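Local coordinates for protein homospermidine synthase (Legionella pneumophila subsp. pneumophila str. Philadelphia 1, PDB 2PH5) that binds NAD in a Rossmann-type domain and probably acts as a homospermidine synthase, a transferase of polyamine metabolism, at residues V163-A175 with W191-V205. Residues are numbered along the deposited sequence; the frame is centred on the assembly and turned at random.
Sequences VSHFIKEALLNIA and WANLAMTLGIKVIHV
The methylene chain of Lys168 lies over one face of the Trp191 indole, a good example of how a lysine can serve as both apolar and polar partner. Lys168 CG stands 3.7 Å from the centroid of the six-membered ring of Trp191 and only 9° off its normal, a CH-pi contact. Beyond CG the chain is extended, and it runs across the indole from CB near CH2 to CE near NE1. The ammonium therefore emerges beside the pyrrole N-H, where a water in the ring plane accepts from Trp191 NE1 (3.0 Å) and from Lys168 NZ; NZ also bonds to the carbonyl of Glu419. The Leu172 side chain crosses that of Trp191 at about a right angle, Leu172 CD2 lying 4.0 Å from Trp191 CH2. Leu171 sets CD2 near Trp191 CE3, while the Leu171 and Leu194 side chains slide past each other in opposite directions, with Leu171 CB against Leu194 CD2. Within the saccharopine dehydrogenase C-terminal domain, helix 158-176 thus packs against both helix 188-197, at 48° between the local axes, and the following strand 202-213 of the mixed sheet. Gly199, at positive phi, ends the second helix in a Schellman motif; just before it, Leu198 CD2 sits 3.4 Å from Leu171 O. Along the strand, Ile167 and Ile203 reach tip to tip, Ile167 CD1 lying 3.7 Å from Ile203 CG2. Val163 CG2 then meets Val205 CG1 at 3.7 Å, close to the NAD-binding Asn159.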
ATOM      1  N   VAL A 163       0.506  17.197 -20.487  1.00 25.82           N
ATOM      2  CA  VAL A 163      -0.460  17.676 -19.504  1.00 26.29           C
ATOM      3  C   VAL A 163      -0.875  19.131 -19.732  1.00 26.13           C
ATOM      4  O   VAL A 163      -2.046  19.485 -19.591  1.00 25.10           O
ATOM      5  CB  VAL A 163       0.101  17.456 -18.069  1.00 24.85           C
ATOM      6  CG1 VAL A 163      -0.379  18.543 -17.113  1.00 27.05           C
ATOM      7  CG2 VAL A 163      -0.362  16.104 -17.569  1.00 23.29           C
ATOM      8  N   SER A 164       0.090  19.962 -20.101  1.00 27.37           N
ATOM      9  CA  SER A 164      -0.173  21.362 -20.380  1.00 27.95           C
ATOM     10  C   SER A 164      -1.130  21.440 -21.577  1.00 28.15           C
ATOM     11  O   SER A 164      -2.104  22.190 -21.566  1.00 29.23           O
ATOM     12  CB  SER A 164       1.149  22.067 -20.681  1.00 29.49           C
ATOM     13  OG  SER A 164       0.952  23.316 -21.306  1.00 33.27           O
ATOM     14  N   HIS A 165      -0.877  20.645 -22.607  1.00 27.58           N
ATOM     15  CA  HIS A 165      -1.758  20.672 -23.763  1.00 27.55           C
ATOM     16  C   HIS A 165      -3.147  20.147 -23.443  1.00 27.77           C
ATOM     17  O   HIS A 165      -4.117  20.535 -24.096  1.00 30.02           O
ATOM     18  CB  HIS A 165      -1.149  19.881 -24.915  1.00 26.83           C
ATOM     19  CG  HIS A 165       0.196  20.382 -25.322  1.00 26.20           C
ATOM     20  ND1 HIS A 165       1.299  19.560 -25.412  1.00 28.28           N
ATOM     21  CD2 HIS A 165       0.629  21.627 -25.618  1.00 27.43           C
ATOM     22  CE1 HIS A 165       2.354  20.281 -25.743  1.00 26.91           C
ATOM     23  NE2 HIS A 165       1.976  21.538 -25.873  1.00 29.64           N
ATOM     24  N   PHE A 166      -3.257  19.268 -22.449  1.00 27.49           N
ATOM     25  CA  PHE A 166      -4.569  18.741 -22.078  1.00 27.81           C
ATOM     26  C   PHE A 166      -5.374  19.819 -21.356  1.00 27.82           C
ATOM     27  O   PHE A 166      -6.591  19.909 -21.519  1.00 27.35           O
ATOM     28  CB  PHE A 166      -4.453  17.497 -21.178  1.00 26.55           C
ATOM     29  CG  PHE A 166      -4.049  16.228 -21.904  1.00 26.75           C
ATOM     30  CD1 PHE A 166      -4.343  16.042 -23.255  1.00 26.44           C
ATOM     31  CD2 PHE A 166      -3.420  15.189 -21.207  1.00 28.55           C
ATOM     32  CE1 PHE A 166      -4.022  14.843 -23.902  1.00 27.31           C
ATOM     33  CE2 PHE A 166      -3.092  13.980 -21.842  1.00 27.64           C
ATOM     34  CZ  PHE A 166      -3.395  13.807 -23.190  1.00 29.39           C
ATOM     35  N   ILE A 167      -4.700  20.645 -20.565  1.00 28.45           N
ATOM     36  CA  ILE A 167      -5.405  21.693 -19.845  1.00 29.38           C
ATOM     37  C   ILE A 167      -6.041  22.683 -20.820  1.00 28.88           C
ATOM     38  O   ILE A 167      -7.206  23.048 -20.668  1.00 27.85           O
ATOM     39  CB  ILE A 167      -4.462  22.418 -18.858  1.00 28.73           C
ATOM     40  CG1 ILE A 167      -4.278  21.541 -17.612  1.00 27.84           C
ATOM     41  CG2 ILE A 167      -5.031  23.791 -18.485  1.00 27.43           C
ATOM     42  CD1 ILE A 167      -3.259  22.061 -16.612  1.00 28.22           C
ATOM     43  N   LYS A 168      -5.291  23.096 -21.835  1.00 30.20           N
ATOM     44  CA  LYS A 168      -5.818  24.034 -22.823  1.00 31.22           C
ATOM     45  C   LYS A 168      -6.991  23.410 -23.572  1.00 32.11           C
ATOM     46  O   LYS A 168      -7.992  24.073 -23.834  1.00 32.48           O
ATOM     47  CB  LYS A 168      -4.738  24.421 -23.834  1.00 30.97           C
ATOM     48  CG  LYS A 168      -3.625  25.286 -23.290  1.00 28.05           C
ATOM     49  CD  LYS A 168      -2.601  25.529 -24.376  1.00 29.00           C
ATOM     50  CE  LYS A 168      -1.533  26.527 -23.959  1.00 28.93           C
ATOM     51  NZ  LYS A 168      -0.670  26.861 -25.129  1.00 30.18           N
ATOM     52  N   GLU A 169      -6.864  22.138 -23.930  1.00 33.87           N
ATOM     53  CA  GLU A 169      -7.931  21.463 -24.658  1.00 35.21           C
ATOM     54  C   GLU A 169      -9.200  21.444 -23.816  1.00 35.12           C
ATOM     55  O   GLU A 169     -10.284  21.769 -24.304  1.00 36.52           O
ATOM     56  CB  GLU A 169      -7.514  20.033 -25.024  1.00 35.36           C
ATOM     57  CG  GLU A 169      -8.528  19.281 -25.889  1.00 37.68           C
ATOM     58  CD  GLU A 169      -8.546  19.726 -27.343  1.00 39.84           C
ATOM     59  OE1 GLU A 169      -8.427  20.941 -27.602  1.00 42.41           O
ATOM     60  OE2 GLU A 169      -8.695  18.859 -28.234  1.00 39.92           O
ATOM     61  N   ALA A 170      -9.057  21.083 -22.545  1.00 34.64           N
ATOM     62  CA  ALA A 170     -10.196  21.019 -21.636  1.00 34.80           C
ATOM     63  C   ALA A 170     -10.812  22.400 -21.440  1.00 34.50           C
ATOM     64  O   ALA A 170     -12.035  22.551 -21.411  1.00 35.05           O
ATOM     65  CB  ALA A 170      -9.762  20.438 -20.289  1.00 33.63           C
ATOM     66  N   LEU A 171      -9.955  23.404 -21.297  1.00 33.48           N
ATOM     67  CA  LEU A 171     -10.413  24.771 -21.112  1.00 32.33           C
ATOM     68  C   LEU A 171     -11.338  25.170 -22.260  1.00 32.38           C
ATOM     69  O   LEU A 171     -12.376  25.795 -22.042  1.00 33.96           O
ATOM     70  CB  LEU A 171      -9.207  25.715 -21.028  1.00 31.58           C
ATOM     71  CG  LEU A 171      -9.063  26.568 -19.758  1.00 30.01           C
ATOM     72  CD1 LEU A 171      -9.494  25.786 -18.553  1.00 28.29           C
ATOM     73  CD2 LEU A 171      -7.627  27.045 -19.611  1.00 27.42           C
ATOM     74  N   LEU A 172     -10.981  24.794 -23.482  1.00 31.20           N
ATOM     75  CA  LEU A 172     -11.819  25.135 -24.624  1.00 30.47           C
ATOM     76  C   LEU A 172     -13.089  24.286 -24.659  1.00 32.17           C
ATOM     77  O   LEU A 172     -14.171  24.809 -24.926  1.00 32.16           O
ATOM     78  CB  LEU A 172     -11.041  24.973 -25.937  1.00 27.70           C
ATOM     79  CG  LEU A 172      -9.786  25.823 -26.138  1.00 27.19           C
ATOM     80  CD1 LEU A 172      -9.151  25.467 -27.468  1.00 23.56           C
ATOM     81  CD2 LEU A 172     -10.119  27.311 -26.079  1.00 26.35           C
ATOM     82  N   ASN A 173     -12.968  22.984 -24.394  1.00 32.48           N
ATOM     83  CA  ASN A 173     -14.149  22.122 -24.408  1.00 32.95           C
ATOM     84  C   ASN A 173     -15.191  22.592 -23.402  1.00 34.07           C
ATOM     85  O   ASN A 173     -16.374  22.668 -23.716  1.00 34.03           O
ATOM     86  CB  ASN A 173     -13.786  20.663 -24.117  1.00 30.83           C
ATOM     87  CG  ASN A 173     -13.026  20.019 -25.245  1.00 31.82           C
ATOM     88  OD1 ASN A 173     -12.906  20.584 -26.330  1.00 32.83           O
ATOM     89  ND2 ASN A 173     -12.518  18.818 -25.006  1.00 31.27           N
ATOM     90  N   ILE A 174     -14.756  22.913 -22.190  1.00 35.01           N
ATOM     91  CA  ILE A 174     -15.690  23.372 -21.173  1.00 37.61           C
ATOM     92  C   ILE A 174     -16.379  24.652 -21.636  1.00 39.06           C
ATOM     93  O   ILE A 174     -17.525  24.913 -21.279  1.00 39.81           O
ATOM     94  CB  ILE A 174     -14.982  23.650 -19.837  1.00 37.86           C
ATOM     95  CG1 ILE A 174     -14.342  22.361 -19.308  1.00 36.18           C
ATOM     96  CG2 ILE A 174     -15.985  24.206 -18.829  1.00 38.41           C
ATOM     97  CD1 ILE A 174     -13.487  22.564 -18.076  1.00 33.45           C
ATOM     98  N   ALA A 175     -15.668  25.451 -22.427  1.00 41.76           N
ATOM     99  CA  ALA A 175     -16.208  26.700 -22.950  1.00 43.01           C
ATOM    100  C   ALA A 175     -17.328  26.426 -23.959  1.00 44.40           C
ATOM    101  O   ALA A 175     -18.373  27.070 -23.913  1.00 44.83           O
ATOM    102  CB  ALA A 175     -15.093  27.527 -23.599  1.00 42.55           C
ATOM    103  N   TRP A 191      -5.301  32.847 -21.556  1.00 34.30           N
ATOM    104  CA  TRP A 191      -5.585  31.498 -21.082  1.00 29.81           C
ATOM    105  C   TRP A 191      -6.010  31.562 -19.625  1.00 29.23           C
ATOM    106  O   TRP A 191      -6.951  30.885 -19.209  1.00 28.68           O
ATOM    107  CB  TRP A 191      -4.353  30.600 -21.222  1.00 27.41           C
ATOM    108  CG  TRP A 191      -4.184  30.020 -22.589  1.00 23.87           C
ATOM    109  CD1 TRP A 191      -3.166  30.265 -23.464  1.00 23.90           C
ATOM    110  CD2 TRP A 191      -5.061  29.094 -23.243  1.00 21.79           C
ATOM    111  NE1 TRP A 191      -3.356  29.549 -24.622  1.00 25.01           N
ATOM    112  CE2 TRP A 191      -4.511  28.825 -24.512  1.00 21.55           C
ATOM    113  CE3 TRP A 191      -6.259  28.470 -22.881  1.00 21.43           C
ATOM    114  CZ2 TRP A 191      -5.121  27.954 -25.421  1.00 23.01           C
ATOM    115  CZ3 TRP A 191      -6.867  27.605 -23.785  1.00 21.93           C
ATOM    116  CH2 TRP A 191      -6.295  27.357 -25.042  1.00 21.32           C
ATOM    117  N   ALA A 192      -5.307  32.384 -18.855  1.00 27.88           N
ATOM    118  CA  ALA A 192      -5.618  32.552 -17.443  1.00 27.20           C
ATOM    119  C   ALA A 192      -7.022  33.127 -17.323  1.00 28.12           C
ATOM    120  O   ALA A 192      -7.824  32.669 -16.512  1.00 26.94           O
ATOM    121  CB  ALA A 192      -4.609  33.490 -16.798  1.00 24.82           C
ATOM    122  N   ASN A 193      -7.314  34.127 -18.151  1.00 29.87           N
ATOM    123  CA  ASN A 193      -8.612  34.784 -18.147  1.00 30.41           C
ATOM    124  C   ASN A 193      -9.748  33.808 -18.442  1.00 30.65           C
ATOM    125  O   ASN A 193     -10.798  33.865 -17.803  1.00 30.69           O
ATOM    126  CB  ASN A 193      -8.601  35.934 -19.152  1.00 31.60           C
ATOM    127  CG  ASN A 193      -9.985  36.426 -19.484  1.00 33.61           C
ATOM    128  OD1 ASN A 193     -10.622  35.929 -20.420  1.00 33.96           O
ATOM    129  ND2 ASN A 193     -10.474  37.398 -18.713  1.00 32.27           N
ATOM    130  N   LEU A 194      -9.536  32.922 -19.414  1.00 31.23           N
ATOM    131  CA  LEU A 194     -10.528  31.914 -19.767  1.00 29.86           C
ATOM    132  C   LEU A 194     -10.733  30.974 -18.589  1.00 32.32           C
ATOM    133  O   LEU A 194     -11.847  30.531 -18.328  1.00 34.02           O
ATOM    134  CB  LEU A 194     -10.076  31.100 -20.983  1.00 27.72           C
ATOM    135  CG  LEU A 194     -10.917  29.844 -21.263  1.00 24.40           C
ATOM    136  CD1 LEU A 194     -12.338  30.244 -21.578  1.00 22.63           C
ATOM    137  CD2 LEU A 194     -10.321  29.055 -22.408  1.00 23.45           C
ATOM    138  N   ALA A 195      -9.656  30.670 -17.869  1.00 34.36           N
ATOM    139  CA  ALA A 195      -9.770  29.772 -16.723  1.00 35.21           C
ATOM    140  C   ALA A 195     -10.630  30.403 -15.640  1.00 35.66           C
ATOM    141  O   ALA A 195     -11.489  29.746 -15.053  1.00 35.56           O
ATOM    142  CB  ALA A 195      -8.386  29.435 -16.171  1.00 32.36           C
HETATM  143  N   MSE A 196     -10.397  31.682 -15.379  1.00 36.67           N
HETATM  144  CA  MSE A 196     -11.152  32.386 -14.360  1.00 38.83           C
HETATM  145  C   MSE A 196     -12.613  32.583 -14.762  1.00 37.38           C
HETATM  146  O   MSE A 196     -13.518  32.354 -13.962  1.00 36.00           O
HETATM  147  CB  MSE A 196     -10.516  33.739 -14.084  1.00 44.27           C
HETATM  148  CG  MSE A 196     -11.276  34.557 -13.064  1.00 54.26           C
HETATM  149 SE   MSE A 196     -10.745  36.411 -13.124  1.00 68.52          SE
HETATM  150  CE  MSE A 196     -11.956  36.956 -14.539  1.00 62.97           C
ATOM    151  N   THR A 197     -12.844  33.004 -16.002  1.00 35.78           N
ATOM    152  CA  THR A 197     -14.202  33.224 -16.477  1.00 35.54           C
ATOM    153  C   THR A 197     -15.013  31.930 -16.426  1.00 34.74           C
ATOM    154  O   THR A 197     -16.241  31.965 -16.345  1.00 34.80           O
ATOM    155  CB  THR A 197     -14.204  33.840 -17.918  1.00 35.94           C
ATOM    156  OG1 THR A 197     -15.546  33.933 -18.409  1.00 36.77           O
ATOM    157  CG2 THR A 197     -13.383  33.011 -18.867  1.00 37.18           C
ATOM    158  N   LEU A 198     -14.325  30.789 -16.449  1.00 32.41           N
ATOM    159  CA  LEU A 198     -14.989  29.485 -16.373  1.00 30.60           C
ATOM    160  C   LEU A 198     -15.171  28.960 -14.943  1.00 29.32           C
ATOM    161  O   LEU A 198     -15.762  27.901 -14.744  1.00 29.36           O
ATOM    162  CB  LEU A 198     -14.229  28.447 -17.204  1.00 31.04           C
ATOM    163  CG  LEU A 198     -14.649  28.325 -18.671  1.00 31.90           C
ATOM    164  CD1 LEU A 198     -14.993  29.691 -19.247  1.00 34.44           C
ATOM    165  CD2 LEU A 198     -13.533  27.670 -19.449  1.00 29.27           C
ATOM    166  N   GLY A 199     -14.655  29.686 -13.953  1.00 28.27           N
ATOM    167  CA  GLY A 199     -14.821  29.269 -12.565  1.00 27.98           C
ATOM    168  C   GLY A 199     -13.913  28.171 -12.040  1.00 27.80           C
ATOM    169  O   GLY A 199     -14.187  27.558 -11.005  1.00 26.21           O
ATOM    170  N   ILE A 200     -12.826  27.925 -12.759  1.00 27.21           N
ATOM    171  CA  ILE A 200     -11.867  26.915 -12.372  1.00 26.02           C
ATOM    172  C   ILE A 200     -11.193  27.326 -11.082  1.00 26.29           C
ATOM    173  O   ILE A 200     -10.488  28.334 -11.034  1.00 26.20           O
ATOM    174  CB  ILE A 200     -10.790  26.745 -13.435  1.00 25.74           C
ATOM    175  CG1 ILE A 200     -11.445  26.531 -14.802  1.00 27.82           C
ATOM    176  CG2 ILE A 200      -9.901  25.564 -13.083  1.00 25.98           C
ATOM    177  CD1 ILE A 200     -12.339  25.314 -14.868  1.00 28.06           C
ATOM    178  N   LYS A 201     -11.413  26.540 -10.035  1.00 25.26           N
ATOM    179  CA  LYS A 201     -10.823  26.823  -8.737  1.00 25.83           C
ATOM    180  C   LYS A 201      -9.602  25.948  -8.473  1.00 25.53           C
ATOM    181  O   LYS A 201      -8.701  26.332  -7.729  1.00 23.11           O
ATOM    182  CB  LYS A 201     -11.856  26.597  -7.634  1.00 28.11           C
ATOM    183  CG  LYS A 201     -13.018  27.569  -7.653  1.00 30.77           C
ATOM    184  CD  LYS A 201     -14.038  27.183  -6.597  1.00 32.89           C
ATOM    185  CE  LYS A 201     -15.124  28.222  -6.456  1.00 33.44           C
ATOM    186  NZ  LYS A 201     -15.943  27.920  -5.253  1.00 36.99           N
ATOM    187  N   VAL A 202      -9.578  24.770  -9.087  1.00 25.48           N
ATOM    188  CA  VAL A 202      -8.470  23.851  -8.895  1.00 24.99           C
ATOM    189  C   VAL A 202      -8.300  22.887 -10.070  1.00 25.59           C
ATOM    190  O   VAL A 202      -9.277  22.378 -10.628  1.00 26.35           O
ATOM    191  CB  VAL A 202      -8.648  23.051  -7.565  1.00 25.70           C
ATOM    192  CG1 VAL A 202     -10.037  22.466  -7.494  1.00 27.71           C
ATOM    193  CG2 VAL A 202      -7.606  21.940  -7.453  1.00 25.98           C
ATOM    194  N   ILE A 203      -7.042  22.661 -10.443  1.00 23.73           N
ATOM    195  CA  ILE A 203      -6.681  21.762 -11.531  1.00 21.67           C
ATOM    196  C   ILE A 203      -5.781  20.649 -10.994  1.00 20.94           C
ATOM    197  O   ILE A 203      -4.773  20.920 -10.348  1.00 20.02           O
ATOM    198  CB  ILE A 203      -5.884  22.490 -12.640  1.00 22.54           C
ATOM    199  CG1 ILE A 203      -6.756  23.516 -13.368  1.00 23.24           C
ATOM    200  CG2 ILE A 203      -5.338  21.471 -13.628  1.00 21.09           C
ATOM    201  CD1 ILE A 203      -6.046  24.184 -14.553  1.00 22.23           C
ATOM    202  N   HIS A 204      -6.143  19.401 -11.263  1.00 21.31           N
ATOM    203  CA  HIS A 204      -5.330  18.270 -10.826  1.00 21.10           C
ATOM    204  C   HIS A 204      -4.772  17.544 -12.039  1.00 21.04           C
ATOM    205  O   HIS A 204      -5.388  17.523 -13.108  1.00 20.66           O
ATOM    206  CB  HIS A 204      -6.155  17.229 -10.052  1.00 19.46           C
ATOM    207  CG  HIS A 204      -6.477  17.610  -8.641  1.00 19.92           C
ATOM    208  ND1 HIS A 204      -7.322  16.862  -7.847  1.00 16.76           N
ATOM    209  CD2 HIS A 204      -6.083  18.658  -7.881  1.00 18.90           C
ATOM    210  CE1 HIS A 204      -7.436  17.432  -6.663  1.00 17.40           C
ATOM    211  NE2 HIS A 204      -6.695  18.526  -6.657  1.00 22.37           N
ATOM    212  N   VAL A 205      -3.592  16.964 -11.868  1.00 19.77           N
ATOM    213  CA  VAL A 205      -3.002  16.132 -12.896  1.00 18.84           C
ATOM    214  C   VAL A 205      -3.368  14.817 -12.230  1.00 18.28           C
ATOM    215  O   VAL A 205      -2.723  14.399 -11.263  1.00 19.14           O
ATOM    216  CB  VAL A 205      -1.465  16.277 -12.984  1.00 20.16           C
ATOM    217  CG1 VAL A 205      -0.913  15.284 -14.000  1.00 17.90           C
ATOM    218  CG2 VAL A 205      -1.098  17.708 -13.409  1.00 19.62           C
TER
HETATM  219  O   HOH W   1      -0.926  29.464 -26.426  1.00 42.10           O